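Local coordinates for anti-sigma-factor antagonist (STAS) domain protein (Moorella thermoacetica, PDB 3ZXN) that probably serves as the RsbS scaffold component of the bacterial stressosome, a STAS-domain assembly that regulates downstream signalling, at residues A[46-51]-A[65-70]. The protein carries 1 engineered substitution. Residues are numbered along the deposited sequence; the frame is centred on the assembly and turned at random.
Sequences LVIDIS and IEISRL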
# COMPACT_ATOMS: atom_id res chain seq x y z
N LEU A 46 5.90 -5.27 -0.55
CA LEU A 46 4.50 -5.04 -0.32
C LEU A 46 3.95 -4.14 -1.43
O LEU A 46 4.51 -3.09 -1.73
CB LEU A 46 4.30 -4.37 1.06
CG LEU A 46 2.92 -3.78 1.37
CD1 LEU A 46 1.88 -4.86 1.32
CD2 LEU A 46 2.92 -3.10 2.76
N VAL A 47 2.84 -4.57 -2.04
CA VAL A 47 2.14 -3.76 -3.04
C VAL A 47 0.72 -3.51 -2.56
O VAL A 47 -0.00 -4.45 -2.22
CB VAL A 47 2.03 -4.49 -4.41
CG1 VAL A 47 1.44 -3.53 -5.46
CG2 VAL A 47 3.37 -5.04 -4.85
N ILE A 48 0.31 -2.24 -2.53
CA ILE A 48 -1.05 -1.93 -2.14
C ILE A 48 -1.72 -1.10 -3.23
O ILE A 48 -1.21 -0.06 -3.60
CB ILE A 48 -1.12 -1.13 -0.83
CG1 ILE A 48 -0.54 -1.93 0.34
CG2 ILE A 48 -2.57 -0.73 -0.57
CD1 ILE A 48 -0.59 -1.15 1.71
N ASP A 49 -2.86 -1.57 -3.72
CA ASP A 49 -3.57 -0.87 -4.79
C ASP A 49 -4.81 -0.19 -4.25
O ASP A 49 -5.60 -0.80 -3.54
CB ASP A 49 -3.96 -1.83 -5.93
CG ASP A 49 -4.64 -1.11 -7.09
OD1 ASP A 49 -5.86 -0.85 -6.99
OD2 ASP A 49 -3.95 -0.81 -8.08
N ILE A 50 -5.00 1.07 -4.63
CA ILE A 50 -6.16 1.83 -4.18
C ILE A 50 -7.07 2.32 -5.30
O ILE A 50 -7.86 3.24 -5.09
CB ILE A 50 -5.72 3.03 -3.30
CG1 ILE A 50 -4.77 3.96 -4.08
CG2 ILE A 50 -5.04 2.51 -2.06
CD1 ILE A 50 -4.50 5.33 -3.40
N SER A 51 -6.99 1.70 -6.48
CA SER A 51 -7.75 2.16 -7.65
C SER A 51 -9.26 2.16 -7.42
O SER A 51 -10.00 2.95 -8.03
CB SER A 51 -7.41 1.33 -8.89
OG SER A 51 -7.73 -0.03 -8.71
N ILE A 65 0.11 6.58 5.37
CA ILE A 65 1.34 7.16 5.90
C ILE A 65 1.99 6.24 6.94
O ILE A 65 3.21 6.08 6.96
CB ILE A 65 1.13 8.60 6.49
CG1 ILE A 65 0.66 9.57 5.40
CG2 ILE A 65 2.41 9.11 7.12
CD1 ILE A 65 0.18 10.93 5.93
N GLU A 66 1.18 5.62 7.81
CA GLU A 66 1.73 4.74 8.83
C GLU A 66 2.33 3.47 8.22
O GLU A 66 3.44 3.07 8.56
CB GLU A 66 0.68 4.42 9.89
CG GLU A 66 0.28 5.63 10.72
CD GLU A 66 -0.86 5.35 11.67
OE1 GLU A 66 -1.07 4.17 12.03
OE2 GLU A 66 -1.56 6.31 12.06
N ILE A 67 1.59 2.85 7.31
CA ILE A 67 2.12 1.66 6.64
C ILE A 67 3.44 1.98 5.94
O ILE A 67 4.42 1.23 6.04
CB ILE A 67 1.10 1.09 5.65
CG1 ILE A 67 -0.10 0.51 6.41
CG2 ILE A 67 1.76 0.02 4.74
CD1 ILE A 67 -1.34 0.24 5.54
N SER A 68 3.47 3.10 5.23
CA SER A 68 4.68 3.55 4.55
C SER A 68 5.87 3.73 5.51
O SER A 68 6.98 3.25 5.25
CB SER A 68 4.40 4.86 3.81
OG SER A 68 5.56 5.36 3.18
N ARG A 69 5.64 4.41 6.63
CA ARG A 69 6.72 4.61 7.60
C ARG A 69 7.24 3.31 8.18
O ARG A 69 8.44 3.13 8.35
CB ARG A 69 6.26 5.52 8.76
CG ARG A 69 6.38 7.01 8.49
CD ARG A 69 7.80 7.41 8.13
NE ARG A 69 8.69 7.54 9.29
CZ ARG A 69 9.81 6.85 9.47
NH1 ARG A 69 10.19 5.95 8.56
NH2 ARG A 69 10.55 7.05 10.55
N LEU A 70 6.32 2.42 8.54
CA LEU A 70 6.70 1.13 9.11
C LEU A 70 7.45 0.28 8.08
O LEU A 70 8.47 -0.35 8.39
CB LEU A 70 5.49 0.40 9.68
CG LEU A 70 5.02 1.00 11.03
CD1 LEU A 70 3.62 0.56 11.38
CD2 LEU A 70 6.00 0.61 12.13
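Ile67 of helix 58-74 meets Leu46 and Ile48 of strand 45-49 through methyl groups alone. Its branch methyl CG2 lies 3.9 Å from Leu46 CD2 and 4.0 Å from Ile48 CD1, so one carbon touches both strand residues. The other end of the isoleucine adds a second, comparable approach, Ile67 CD1 to Ile48 CD1 at 4.1 Å. These separations are ordinary van der Waals distances, and the two segments bury just 94 Å² between them, which marks a small apolar junction within a larger core.

The two pairs differ in approach. The Leu46 side chain runs roughly perpendicular to that of Ile67, whereas Ile48 and Ile67 meet end to end. Ile48 has CG1 anti to its carbonyl carbon (chi1 -63°) and continues extended through chi2 at 180°, which carries CD1 out to the helix. On the helix, Ile67 holds CG2 anti to the backbone N, and this methyl faces the strand. All three residues are buried.

Where the strand ends, polar bonds fix the turn. Asp49 OD1 accepts from Ser51 N at 2.8 Å, closing an Asx turn, and from Ser51 OG at 2.7 Å. The hydroxyl meets the syn lone pair of Asp49 OD1, while the amide comes from above the carboxylate plane, 51° out of it. Asp49 OD2 bonds to Thr81 OG1, tying this turn to the adjacent strand.

Leu34 of helix 25-38 touches Leu46, Ile48 and Ile67, and Phe78 of strand 78-81 packs on both strand residues. Val47 faces helix 107-118 instead, through Leu107 and Leu111. The contact thus joins the first strand and the helix of the beta-alpha-beta unit 45-49, 58-74, 78-81, near the centre of the STAS domain.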